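ESX-1 secretion system protein eccD1 (Mycobacterium tuberculosis, PDB 4KV2) forms part of the ESX-1 type VII secretion system, which delivers virulence factors such as EsxA (ESAT-6) and EsxB (CFP-10) to host cells during infection. Local coordinates at residues T6-L11 with S86-V91; P22-M27 with S76-G81; E28-D33 with W61-P66. One frame throughout, in Å; residues are numbered along the deposited sequence.

Contact 1 (T6-L11 with S86-V91); sequences TRVTIL and SLLTLV
Leu88 lies against Val8 and Ile10 on the face of the sheet that looks into the core of this ubiquitin-like, beta-grasp domain. Strands 6-11 and 86-91 are the parallel central pair of the mixed sheet; their short segments are turned by 45° against each other, a marked twist. The side chains of Val8 and Leu88 slant across one another, touching methyl to methyl, Val8 CG1 to Leu88 CD1 at 4.1 Å. Ile10 meets Leu88 from further along its strand, also at a slant: a bend at chi2 (-53°) swings Ile10 CD1 round to Leu88 CB, 4.0 Å away. Beta-branched valine and isoleucine, with leucine opposite them, suit this face: all are wholly apolar, and helix 31-41 covers it with Leu38 on Ile10, while Leu77 from a loop packs on Leu88.

On the other face Thr9 and Leu87 lie side by side and point the same way, with Thr9 CG2 3.6 Å from Leu87 CD2. Threonine serves both needs here: its methyl joins the leucine, while OG1 turns aside to a hydrogen bond with Asp18 on strand 15-22.

Between the two faces runs a regular parallel ladder. Thr9 uses both its backbone groups, its N giving to Ser86 O at 2.9 Å and its O accepting from Leu88 N at 2.9 Å. The next rung, from Leu11 N to Leu88 O, is also 2.9 Å and meets the carbonyl almost head-on, at a C=O...N angle of 175°. Beyond it a single water takes the place of the next direct rung: water 1 donates to Leu11 O at 2.7 Å and accepts from Leu90 N at 2.8 Å.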
ATOM      1  N   THR A   6      -4.492   2.375  -9.996  1.00 20.97           N
ATOM      2  CA  THR A   6      -5.474   3.419 -10.197  1.00 20.38           C
ATOM      3  C   THR A   6      -5.155   4.570  -9.243  1.00 19.28           C
ATOM      4  O   THR A   6      -4.800   4.366  -8.069  1.00 18.65           O
ATOM      5  CB  THR A   6      -6.928   2.909  -9.964  1.00 20.52           C
ATOM      6  OG1 THR A   6      -7.257   1.874 -10.897  1.00 22.25           O
ATOM      7  CG2 THR A   6      -7.962   4.031 -10.109  1.00 20.75           C
ATOM      8  N   ARG A   7      -5.281   5.775  -9.770  1.00 19.76           N
ATOM      9  CA  ARG A   7      -5.126   6.994  -8.986  0.50 19.45           C
ATOM     10  C   ARG A   7      -6.444   7.327  -8.323  1.00 18.56           C
ATOM     11  O   ARG A   7      -7.456   7.484  -9.007  1.00 19.65           O
ATOM     12  CB  ARG A   7      -4.722   8.178  -9.876  0.50 21.44           C
ATOM     13  CG  ARG A   7      -3.225   8.371 -10.034  0.50 23.05           C
ATOM     14  CD  ARG A   7      -2.592   7.105 -10.562  0.50 23.39           C
ATOM     15  NE  ARG A   7      -1.148   7.205 -10.739  0.50 25.71           N
ATOM     16  CZ  ARG A   7      -0.430   6.210 -11.225  0.50 26.70           C
ATOM     17  NH1 ARG A   7      -1.049   5.087 -11.574  0.50 25.49           N
ATOM     18  NH2 ARG A   7       0.871   6.326 -11.355  0.50 29.66           N
ATOM     19  N   VAL A   8      -6.430   7.420  -7.000  1.00 17.59           N
ATOM     20  CA  VAL A   8      -7.603   7.852  -6.264  1.00 17.16           C
ATOM     21  C   VAL A   8      -7.215   8.978  -5.335  1.00 16.90           C
ATOM     22  O   VAL A   8      -6.035   9.143  -5.008  1.00 17.28           O
ATOM     23  CB  VAL A   8      -8.290   6.709  -5.468  1.00 17.05           C
ATOM     24  CG1 VAL A   8      -8.646   5.554  -6.397  1.00 17.84           C
ATOM     25  CG2 VAL A   8      -7.429   6.258  -4.314  1.00 16.89           C
ATOM     26  N   THR A   9      -8.199   9.782  -4.957  1.00 16.75           N
ATOM     27  CA  THR A   9      -7.984  10.840  -3.997  1.00 16.88           C
ATOM     28  C   THR A   9      -8.891  10.508  -2.813  1.00 16.36           C
ATOM     29  O   THR A   9     -10.091  10.323  -2.990  1.00 16.87           O
ATOM     30  CB  THR A   9      -8.378  12.190  -4.584  1.00 18.56           C
ATOM     31  OG1 THR A   9      -7.542  12.509  -5.716  1.00 19.93           O
ATOM     32  CG2 THR A   9      -8.268  13.278  -3.538  1.00 19.34           C
ATOM     33  N   ILE A  10      -8.315  10.446  -1.624  1.00 16.15           N
ATOM     34  CA  ILE A  10      -9.071  10.230  -0.405  1.00 16.43           C
ATOM     35  C   ILE A  10      -9.437  11.567   0.226  1.00 17.40           C
ATOM     36  O   ILE A  10      -8.550  12.386   0.508  1.00 17.85           O
ATOM     37  CB  ILE A  10      -8.250   9.435   0.651  1.00 16.69           C
ATOM     38  CG1 ILE A  10      -7.753   8.117   0.061  1.00 16.62           C
ATOM     39  CG2 ILE A  10      -9.083   9.214   1.921  1.00 17.71           C
ATOM     40  CD1 ILE A  10      -8.826   7.240  -0.572  1.00 16.76           C
ATOM     41  N   LEU A  11     -10.726  11.776   0.449  1.00 18.26           N
ATOM     42  CA  LEU A  11     -11.235  12.929   1.204  1.00 19.91           C
ATOM     43  C   LEU A  11     -11.346  12.616   2.701  1.00 20.60           C
ATOM     44  O   LEU A  11     -12.054  11.707   3.077  1.00 21.14           O
ATOM     45  CB  LEU A  11     -12.626  13.301   0.680  1.00 21.74           C
ATOM     46  CG  LEU A  11     -13.307  14.566   1.234  1.00 24.01           C
ATOM     47  CD1 LEU A  11     -12.442  15.817   1.046  1.00 24.70           C
ATOM     48  CD2 LEU A  11     -14.637  14.724   0.525  1.00 26.44           C
ATOM     49  N   SER A  86     -10.836   9.441  -9.110  1.00 20.88           N
ATOM     50  CA  SER A  86     -12.063   9.320  -8.328  1.00 20.69           C
ATOM     51  C   SER A  86     -11.819   9.708  -6.874  1.00 19.24           C
ATOM     52  O   SER A  86     -10.773   9.356  -6.292  1.00 17.52           O
ATOM     53  CB  SER A  86     -12.583   7.874  -8.337  1.00 21.01           C
ATOM     54  OG  SER A  86     -13.182   7.490  -9.565  1.00 23.56           O
ATOM     55  N   LEU A  87     -12.812  10.379  -6.280  1.00 20.16           N
ATOM     56  CA  LEU A  87     -12.808  10.671  -4.852  1.00 19.64           C
ATOM     57  C   LEU A  87     -13.394   9.464  -4.115  1.00 18.13           C
ATOM     58  O   LEU A  87     -14.502   9.000  -4.425  1.00 19.05           O
ATOM     59  CB  LEU A  87     -13.694  11.882  -4.486  1.00 22.75           C
ATOM     60  CG  LEU A  87     -13.245  13.299  -4.770  1.00 25.70           C
ATOM     61  CD1 LEU A  87     -14.074  14.294  -3.961  1.00 29.14           C
ATOM     62  CD2 LEU A  87     -11.782  13.455  -4.424  1.00 25.18           C
ATOM     63  N   LEU A  88     -12.645   9.006  -3.125  1.00 16.56           N
ATOM     64  CA  LEU A  88     -13.123   8.046  -2.160  1.00 15.99           C
ATOM     65  C   LEU A  88     -13.004   8.541  -0.724  1.00 16.27           C
ATOM     66  O   LEU A  88     -12.255   9.484  -0.410  1.00 16.93           O
ATOM     67  CB  LEU A  88     -12.359   6.723  -2.341  1.00 15.23           C
ATOM     68  CG  LEU A  88     -12.574   5.997  -3.672  1.00 15.84           C
ATOM     69  CD1 LEU A  88     -11.702   4.731  -3.795  1.00 16.37           C
ATOM     70  CD2 LEU A  88     -14.013   5.616  -3.881  1.00 17.52           C
ATOM     71  N   THR A  89     -13.769   7.894   0.156  1.00 16.54           N
ATOM     72  CA  THR A  89     -13.662   8.128   1.598  1.00 17.45           C
ATOM     73  C   THR A  89     -13.328   6.798   2.286  1.00 17.24           C
ATOM     74  O   THR A  89     -13.438   5.738   1.669  1.00 16.93           O
ATOM     75  CB  THR A  89     -14.956   8.731   2.181  1.00 19.35           C
ATOM     76  OG1 THR A  89     -16.061   7.844   1.935  1.00 19.50           O
ATOM     77  CG2 THR A  89     -15.247  10.093   1.564  1.00 20.93           C
ATOM     78  N   LEU A  90     -12.893   6.863   3.542  1.00 18.42           N
ATOM     79  CA  LEU A  90     -12.709   5.674   4.359  1.00 19.62           C
ATOM     80  C   LEU A  90     -13.825   5.651   5.395  1.00 20.97           C
ATOM     81  O   LEU A  90     -14.063   6.643   6.077  1.00 22.06           O
ATOM     82  CB  LEU A  90     -11.347   5.674   5.044  1.00 21.25           C
ATOM     83  CG  LEU A  90     -10.176   5.272   4.151  1.00 21.08           C
ATOM     84  CD1 LEU A  90      -8.877   5.709   4.822  1.00 23.81           C
ATOM     85  CD2 LEU A  90     -10.223   3.759   3.911  1.00 21.67           C
ATOM     86  N   VAL A  91     -14.525   4.520   5.485  1.00 21.74           N
ATOM     87  CA  VAL A  91     -15.682   4.397   6.370  1.00 23.67           C
ATOM     88  C   VAL A  91     -15.594   3.107   7.174  1.00 25.78           C
ATOM     89  O   VAL A  91     -15.061   2.128   6.689  1.00 25.46           O
ATOM     90  CB  VAL A  91     -17.021   4.448   5.579  1.00 24.11           C
ATOM     91  CG1 VAL A  91     -17.166   5.806   4.894  1.00 23.49           C
ATOM     92  CG2 VAL A  91     -17.126   3.335   4.550  1.00 23.94           C
TER
HETATM   93  O   HOH W   1     -12.465   9.500   4.529  1.00 18.38           O

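Contact 2 (P22-M27 with S76-G81); sequences PAAVPM and SLDDAG
Ser76 holds OG between its backbone N and carbonyl carbon (chi1 65°), which points the hydroxyl along its own chain, while the course of the backbone sets CB against Ala23 and Ala24. Ser76 OG accepts from Asp79 N at 3.0 Å, an ST motif. Asp79 answers: its OD2 takes the N-H of Ser76 at 3.0 Å, approached from above the carboxylate plane. The reciprocal pair resembles a capping box, though residues 77-79 have only helical backbone angles and form no regular helix; a type I turn, Asp78 to Gly81, follows. In this ubiquitin-like (beta-grasp) domain the segment probably corresponds to the short 3-10 turn before the last strand of ubiquitin. Serine and aspartate suit these positions because each short polar side chain can reach the other's backbone N-H.

The turn is tied to loop 22-27 by one direct hydrogen bond, Asp78 N to Ala23 O at 3.0 Å, with an N-H...O angle of 155° and the donor in the carbonyl plane. Ser76 CB packs on Ala23 O at 3.4 Å, and the Asp78 carboxylate lies beside the small Ala23 methyl.

Met27 supplies the apolar part of the contact. Its flexible chain bends at chi3 (-90°), crossing Leu77 at about a right angle with Met27 SD 4.0 Å from Leu77 CD2 and laying CE 4.1 Å from Ala80 CB. Leu71 also packs on Met27, and the second subunit covers part of the loop, its Val37 on Pro22 and its Val41 on Val25.

Two waters complete the join. Water 2 donates to Pro22 O and Val25 O and accepts from Leu77 N at 2.9 Å, serving backbone groups of both segments. Water 3 donates to Ala24 O and lies 2.7 Å from Ser76 OG.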
ATOM      1  N   PRO A  22      -3.556  -0.516  -5.988  1.00 18.95           N
ATOM      2  CA  PRO A  22      -3.726  -1.608  -6.953  1.00 19.66           C
ATOM      3  C   PRO A  22      -5.138  -1.622  -7.539  1.00 20.12           C
ATOM      4  O   PRO A  22      -6.144  -1.620  -6.771  1.00 20.54           O
ATOM      5  CB  PRO A  22      -3.522  -2.868  -6.119  1.00 20.58           C
ATOM      6  CG  PRO A  22      -2.938  -2.431  -4.826  1.00 20.86           C
ATOM      7  CD  PRO A  22      -3.328  -0.998  -4.621  1.00 19.61           C
ATOM      8  N   ALA A  23      -5.215  -1.695  -8.858  1.00 20.59           N
ATOM      9  CA  ALA A  23      -6.487  -1.673  -9.549  1.00 21.83           C
ATOM     10  C   ALA A  23      -7.245  -2.995  -9.525  1.00 22.91           C
ATOM     11  O   ALA A  23      -8.454  -2.964  -9.535  1.00 24.33           O
ATOM     12  CB  ALA A  23      -6.275  -1.249 -10.995  1.00 23.21           C
ATOM     13  N   ALA A  24      -6.547  -4.143  -9.540  1.00 22.88           N
ATOM     14  CA  ALA A  24      -7.168  -5.437  -9.847  1.00 24.60           C
ATOM     15  C   ALA A  24      -7.203  -6.436  -8.669  1.00 25.23           C
ATOM     16  O   ALA A  24      -7.777  -7.511  -8.780  1.00 27.33           O
ATOM     17  CB  ALA A  24      -6.478  -6.058 -11.057  1.00 25.43           C
ATOM     18  N   VAL A  25      -6.626  -6.037  -7.537  1.00 24.09           N
ATOM     19  CA  VAL A  25      -6.546  -6.844  -6.334  1.00 25.13           C
ATOM     20  C   VAL A  25      -7.694  -6.429  -5.419  1.00 26.06           C
ATOM     21  O   VAL A  25      -8.025  -5.244  -5.343  1.00 24.82           O
ATOM     22  CB  VAL A  25      -5.201  -6.546  -5.643  1.00 24.46           C
ATOM     23  CG1 VAL A  25      -5.077  -7.232  -4.301  1.00 26.73           C
ATOM     24  CG2 VAL A  25      -4.059  -6.955  -6.560  1.00 24.37           C
ATOM     25  N   PRO A  26      -8.289  -7.388  -4.685  1.00 21.27           N
ATOM     26  CA  PRO A  26      -9.386  -7.022  -3.802  1.00 20.47           C
ATOM     27  C   PRO A  26      -8.990  -5.953  -2.788  1.00 18.61           C
ATOM     28  O   PRO A  26      -7.884  -5.963  -2.258  1.00 18.00           O
ATOM     29  CB  PRO A  26      -9.737  -8.345  -3.110  1.00 22.76           C
ATOM     30  CG  PRO A  26      -9.403  -9.362  -4.136  1.00 24.95           C
ATOM     31  CD  PRO A  26      -8.122  -8.852  -4.738  1.00 24.01           C
ATOM     32  N   MET A  27      -9.907  -5.032  -2.564  1.00 18.24           N
ATOM     33  CA  MET A  27      -9.701  -3.945  -1.607  1.00 17.43           C
ATOM     34  C   MET A  27      -9.326  -4.413  -0.196  1.00 17.56           C
ATOM     35  O   MET A  27      -8.478  -3.795   0.435  1.00 16.54           O
ATOM     36  CB  MET A  27     -10.928  -3.054  -1.570  1.00 18.09           C
ATOM     37  CG  MET A  27     -11.027  -2.069  -2.735  1.00 18.46           C
ATOM     38  SD  MET A  27     -12.589  -1.156  -2.857  1.00 20.56           S
ATOM     39  CE  MET A  27     -13.587  -2.219  -3.896  1.00 22.12           C
ATOM     40  N   SER A  76     -12.205  -5.587  -6.374  1.00 20.83           N
ATOM     41  CA  SER A  76     -11.132  -4.666  -6.718  1.00 19.33           C
ATOM     42  C   SER A  76     -11.742  -3.326  -7.095  1.00 18.61           C
ATOM     43  O   SER A  76     -12.956  -3.229  -7.365  1.00 19.02           O
ATOM     44  CB  SER A  76     -10.360  -5.215  -7.917  1.00 21.46           C
ATOM     45  OG  SER A  76     -11.208  -5.256  -9.079  1.00 23.68           O
ATOM     46  N   LEU A  77     -10.914  -2.282  -7.108  1.00 18.21           N
ATOM     47  CA  LEU A  77     -11.340  -0.967  -7.644  1.00 18.65           C
ATOM     48  C   LEU A  77     -11.861  -1.044  -9.091  1.00 20.41           C
ATOM     49  O   LEU A  77     -12.807  -0.329  -9.459  1.00 20.37           O
ATOM     50  CB  LEU A  77     -10.197   0.031  -7.541  1.00 19.20           C
ATOM     51  CG  LEU A  77      -9.792   0.427  -6.108  1.00 18.57           C
ATOM     52  CD1 LEU A  77      -8.488   1.197  -6.174  1.00 20.08           C
ATOM     53  CD2 LEU A  77     -10.855   1.295  -5.436  1.00 18.82           C
ATOM     54  N   ASP A  78     -11.261  -1.915  -9.912  1.00 21.93           N
ATOM     55  CA  ASP A  78     -11.753  -2.121 -11.280  1.00 24.59           C
ATOM     56  C   ASP A  78     -13.169  -2.703 -11.266  1.00 25.46           C
ATOM     57  O   ASP A  78     -14.043  -2.224 -11.983  1.00 26.89           O
ATOM     58  CB  ASP A  78     -10.863  -3.087 -12.062  1.00 26.64           C
ATOM     59  CG  ASP A  78      -9.540  -2.475 -12.516  1.00 28.14           C
ATOM     60  OD1 ASP A  78      -9.390  -1.241 -12.601  1.00 28.42           O
ATOM     61  OD2 ASP A  78      -8.632  -3.271 -12.825  1.00 30.66           O
ATOM     62  N   ASP A  79     -13.372  -3.749 -10.459  1.00 25.33           N
ATOM     63  CA  ASP A  79     -14.692  -4.392 -10.294  1.00 27.36           C
ATOM     64  C   ASP A  79     -15.730  -3.345  -9.900  1.00 26.92           C
ATOM     65  O   ASP A  79     -16.831  -3.353 -10.418  1.00 28.84           O
ATOM     66  CB  ASP A  79     -14.681  -5.452  -9.189  1.00 26.96           C
ATOM     67  CG  ASP A  79     -13.851  -6.683  -9.519  1.00 28.78           C
ATOM     68  OD1 ASP A  79     -13.649  -7.017 -10.714  1.00 31.17           O
ATOM     69  OD2 ASP A  79     -13.403  -7.339  -8.542  1.00 27.96           O
ATOM     70  N   ALA A  80     -15.350  -2.431  -8.999  1.00 24.45           N
ATOM     71  CA  ALA A  80     -16.258  -1.394  -8.519  1.00 25.15           C
ATOM     72  C   ALA A  80     -16.403  -0.214  -9.462  1.00 26.28           C
ATOM     73  O   ALA A  80     -17.109   0.752  -9.140  1.00 28.03           O
ATOM     74  CB  ALA A  80     -15.808  -0.892  -7.138  1.00 22.93           C
ATOM     75  N   GLY A  81     -15.744  -0.263 -10.615  1.00 26.52           N
ATOM     76  CA  GLY A  81     -15.857   0.811 -11.583  1.00 27.79           C
ATOM     77  C   GLY A  81     -15.182   2.104 -11.174  1.00 26.30           C
ATOM     78  O   GLY A  81     -15.560   3.170 -11.639  1.00 28.21           O
TER
HETATM   79  O   HOH W   2      -8.282  -2.638  -5.949  1.00 13.35           O
HETATM   80  O   HOH W   3     -10.249  -7.053 -10.861  1.00 33.84           O

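Contact 3 (E28-D33 with W61-P66); sequences ETYIDD and WAFARP
The Phe63 ring carries Ile31 CD1 over one face, displaced toward the rim, in a CH-pi contact. The exact position of this methyl is uncertain, because the model sets it too close to the backbone of Ala62; Ile31 CG1, 4.0 Å from Phe63 CE2, supports the contact independently. Tyr30 reaches the same ring, its side chain crossing that of Phe63 at about a right angle and bringing CE1 to 3.8 Å from Phe63 CE2. Ile31 can meet the ring because CG1 is anti to its backbone N (chi1 -174°), extending the chain from the helix toward the strand. Ile31 also packs beside Trp61 CB. Across the segments no direct hydrogen bond forms; the polar link is water 4, which donates to Asp32 OD1 at 2.9 Å and accepts from Trp61 N at 3.0 Å.

Flat rings and a beta-branched chain suit this place where a helix starts above a sheet, in the core of the beta-grasp fold, since they pack closely without a polar partner across the contact. Tyr30 occupies the N-cap position of helix 31-41 and packs on Leu21 and Pro22 of strand 15-22. Ile31 and Phe63 both touch Leu90 of strand 86-91, whereas Val37 of the second subunit covers Tyr30, so the start of the helix lies between its own sheet and the neighbouring subunit.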
ATOM      1  N   GLU A  28      -9.887  -5.526   0.259  1.00 19.82           N
ATOM      2  CA  GLU A  28      -9.551  -6.092   1.588  1.00 21.47           C
ATOM      3  C   GLU A  28      -8.055  -6.401   1.775  1.00 20.84           C
ATOM      4  O   GLU A  28      -7.571  -6.413   2.897  1.00 21.34           O
ATOM      5  CB  GLU A  28     -10.399  -7.352   1.909  1.00 25.67           C
ATOM      6  CG  GLU A  28     -10.265  -8.499   0.929  1.00 27.68           C
ATOM      7  CD  GLU A  28     -11.387  -9.534   1.009  1.00 32.62           C
ATOM      8  OE1 GLU A  28     -12.377  -9.338   1.761  1.00 35.24           O
ATOM      9  OE2 GLU A  28     -11.276 -10.560   0.292  1.00 35.46           O
ATOM     10  N   THR A  29      -7.337  -6.625   0.670  1.00 19.98           N
ATOM     11  CA  THR A  29      -5.928  -7.033   0.710  1.00 20.54           C
ATOM     12  C   THR A  29      -5.017  -5.879   1.178  1.00 18.75           C
ATOM     13  O   THR A  29      -3.977  -6.117   1.795  1.00 19.93           O
ATOM     14  CB  THR A  29      -5.452  -7.515  -0.689  1.00 21.18           C
ATOM     15  OG1 THR A  29      -6.416  -8.441  -1.228  1.00 22.84           O
ATOM     16  CG2 THR A  29      -4.103  -8.200  -0.591  1.00 23.22           C
ATOM     17  N   TYR A  30      -5.430  -4.643   0.927  1.00 16.89           N
ATOM     18  CA  TYR A  30      -4.595  -3.491   1.241  1.00 16.34           C
ATOM     19  C   TYR A  30      -5.275  -2.398   2.038  1.00 15.96           C
ATOM     20  O   TYR A  30      -4.634  -1.419   2.405  1.00 16.36           O
ATOM     21  CB  TYR A  30      -3.989  -2.893  -0.057  1.00 16.27           C
ATOM     22  CG  TYR A  30      -5.028  -2.428  -1.056  1.00 16.07           C
ATOM     23  CD1 TYR A  30      -5.567  -1.141  -0.992  1.00 15.76           C
ATOM     24  CD2 TYR A  30      -5.461  -3.274  -2.062  1.00 16.83           C
ATOM     25  CE1 TYR A  30      -6.520  -0.720  -1.901  1.00 16.61           C
ATOM     26  CE2 TYR A  30      -6.405  -2.861  -2.998  1.00 17.15           C
ATOM     27  CZ  TYR A  30      -6.925  -1.576  -2.914  1.00 17.11           C
ATOM     28  OH  TYR A  30      -7.872  -1.180  -3.824  1.00 18.58           O
ATOM     29  N   ILE A  31      -6.548  -2.539   2.362  1.00 16.56           N
ATOM     30  CA  ILE A  31      -7.215  -1.413   3.016  1.00 17.10           C
ATOM     31  C   ILE A  31      -6.639  -1.091   4.409  1.00 17.83           C
ATOM     32  O   ILE A  31      -6.540   0.083   4.792  1.00 17.88           O
ATOM     33  CB  ILE A  31      -8.732  -1.610   3.106  1.00 18.72           C
ATOM     34  CG1 ILE A  31      -9.363  -0.315   3.662  1.00 20.05           C
ATOM     35  CG2 ILE A  31      -9.066  -2.828   3.933  1.00 20.33           C
ATOM     36  CD1 ILE A  31     -10.795  -0.143   3.325  1.00 22.26           C
ATOM     37  N   ASP A  32      -6.253  -2.116   5.162  1.00 18.94           N
ATOM     38  CA  ASP A  32      -5.831  -1.878   6.548  1.00 20.93           C
ATOM     39  C   ASP A  32      -4.528  -1.064   6.608  1.00 19.03           C
ATOM     40  O   ASP A  32      -4.420  -0.122   7.375  1.00 19.08           O
ATOM     41  CB  ASP A  32      -5.724  -3.183   7.323  1.00 24.37           C
ATOM     42  CG  ASP A  32      -7.091  -3.787   7.619  1.00 28.44           C
ATOM     43  OD1 ASP A  32      -8.056  -3.046   8.010  1.00 32.27           O
ATOM     44  OD2 ASP A  32      -7.189  -5.013   7.506  1.00 32.50           O
ATOM     45  N   ASP A  33      -3.556  -1.419   5.780  1.00 17.81           N
ATOM     46  CA  ASP A  33      -2.322  -0.643   5.731  1.00 17.38           C
ATOM     47  C   ASP A  33      -2.521   0.747   5.050  1.00 16.42           C
ATOM     48  O   ASP A  33      -1.788   1.692   5.366  1.00 17.50           O
ATOM     49  CB  ASP A  33      -1.184  -1.444   5.101  1.00 17.88           C
ATOM     50  CG  ASP A  33      -0.566  -2.505   6.056  1.00 19.66           C
ATOM     51  OD1 ASP A  33      -1.050  -2.699   7.200  1.00 20.69           O
ATOM     52  OD2 ASP A  33       0.424  -3.157   5.668  1.00 20.91           O
ATOM     53  N   TRP A  61     -13.083  -1.387   8.235  1.00 22.93           N
ATOM     54  CA  TRP A  61     -12.852  -0.289   7.277  1.00 20.62           C
ATOM     55  C   TRP A  61     -13.175  -0.699   5.834  1.00 19.50           C
ATOM     56  O   TRP A  61     -12.930  -1.826   5.441  1.00 20.35           O
ATOM     57  CB  TRP A  61     -11.404   0.179   7.328  1.00 20.17           C
ATOM     58  CG  TRP A  61     -11.049   0.960   8.557  1.00 20.97           C
ATOM     59  CD1 TRP A  61     -10.335   0.525   9.613  1.00 22.69           C
ATOM     60  CD2 TRP A  61     -11.404   2.314   8.833  1.00 21.03           C
ATOM     61  NE1 TRP A  61     -10.203   1.530  10.550  1.00 23.75           N
ATOM     62  CE2 TRP A  61     -10.875   2.635  10.100  1.00 22.92           C
ATOM     63  CE3 TRP A  61     -12.125   3.286   8.137  1.00 20.40           C
ATOM     64  CZ2 TRP A  61     -11.018   3.907  10.679  1.00 24.20           C
ATOM     65  CZ3 TRP A  61     -12.281   4.568   8.722  1.00 21.50           C
ATOM     66  CH2 TRP A  61     -11.727   4.851   9.985  1.00 23.67           C
ATOM     67  N   ALA A  62     -13.715   0.235   5.052  1.00 18.34           N
ATOM     68  CA  ALA A  62     -13.948   0.023   3.611  1.00 17.02           C
ATOM     69  C   ALA A  62     -13.829   1.372   2.936  1.00 16.13           C
ATOM     70  O   ALA A  62     -13.843   2.413   3.605  1.00 15.65           O
ATOM     71  CB  ALA A  62     -15.310  -0.591   3.351  1.00 17.47           C
ATOM     72  N   PHE A  63     -13.676   1.334   1.615  1.00 15.72           N
ATOM     73  CA  PHE A  63     -13.728   2.534   0.791  1.00 15.85           C
ATOM     74  C   PHE A  63     -15.175   2.804   0.400  1.00 15.79           C
ATOM     75  O   PHE A  63     -15.984   1.870   0.270  1.00 16.56           O
ATOM     76  CB  PHE A  63     -12.949   2.359  -0.482  1.00 16.34           C
ATOM     77  CG  PHE A  63     -11.473   2.178  -0.273  1.00 17.32           C
ATOM     78  CD1 PHE A  63     -10.655   3.271  -0.028  1.00 17.98           C
ATOM     79  CD2 PHE A  63     -10.893   0.915  -0.329  1.00 18.03           C
ATOM     80  CE1 PHE A  63      -9.286   3.110   0.135  1.00 18.82           C
ATOM     81  CE2 PHE A  63      -9.518   0.754  -0.157  1.00 19.05           C
ATOM     82  CZ  PHE A  63      -8.715   1.863   0.067  1.00 19.16           C
ATOM     83  N   ALA A  64     -15.493   4.077   0.237  1.00 15.76           N
ATOM     84  CA  ALA A  64     -16.806   4.477  -0.222  1.00 15.89           C
ATOM     85  C   ALA A  64     -16.688   5.735  -1.045  1.00 16.49           C
ATOM     86  O   ALA A  64     -15.862   6.619  -0.768  1.00 16.97           O
ATOM     87  CB  ALA A  64     -17.739   4.719   0.954  1.00 16.15           C
ATOM     88  N   ARG A  65     -17.513   5.837  -2.068  1.00 17.06           N
ATOM     89  CA  ARG A  65     -17.687   7.117  -2.730  1.00 18.37           C
ATOM     90  C   ARG A  65     -18.363   8.063  -1.734  1.00 18.80           C
ATOM     91  O   ARG A  65     -19.161   7.610  -0.926  1.00 18.43           O
ATOM     92  CB  ARG A  65     -18.510   6.952  -3.993  1.00 19.49           C
ATOM     93  CG  ARG A  65     -17.687   6.328  -5.104  1.00 20.04           C
ATOM     94  CD  ARG A  65     -18.437   6.370  -6.412  1.00 21.84           C
ATOM     95  NE  ARG A  65     -17.761   5.664  -7.485  1.00 22.85           N
ATOM     96  CZ  ARG A  65     -17.915   4.378  -7.793  1.00 23.15           C
ATOM     97  NH1 ARG A  65     -18.736   3.588  -7.102  1.00 22.25           N
ATOM     98  NH2 ARG A  65     -17.243   3.886  -8.836  1.00 24.75           N
ATOM     99  N   PRO A  66     -18.018   9.363  -1.754  1.00 20.23           N
ATOM    100  CA  PRO A  66     -18.527  10.223  -0.671  1.00 21.35           C
ATOM    101  C   PRO A  66     -20.032  10.170  -0.459  1.00 22.21           C
ATOM    102  O   PRO A  66     -20.796  10.397  -1.396  1.00 22.99           O
ATOM    103  CB  PRO A  66     -18.095  11.629  -1.108  1.00 23.15           C
ATOM    104  CG  PRO A  66     -16.881  11.409  -1.951  1.00 22.76           C
ATOM    105  CD  PRO A  66     -17.150  10.123  -2.677  1.00 21.47           C
TER
HETATM  106  O   HOH W   4     -10.755  -3.184   9.008  1.00 32.74           O

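Contact 3 is a buried part of the core, held by side chains between helix and sheet. Contact 1 is equally central but partly buried: a backbone ladder, apolar on the helix-covered face, with threonine and leucine on the face away from the helix. Contact 2 is peripheral, though most of its touching residues are buried; it joins two loops by one direct backbone hydrogen bond, bridging waters and Met27 packing, the Ser76-Asp79 bonds only shaping one loop. Strand 62-64 pairs antiparallel with strand 86-91, tying contact 3 to contact 1, and Leu77 of contact 2 reaches Leu88 of contact 1. Contacts 2 and 3 both border the second subunit, which does not touch the segments of contact 1.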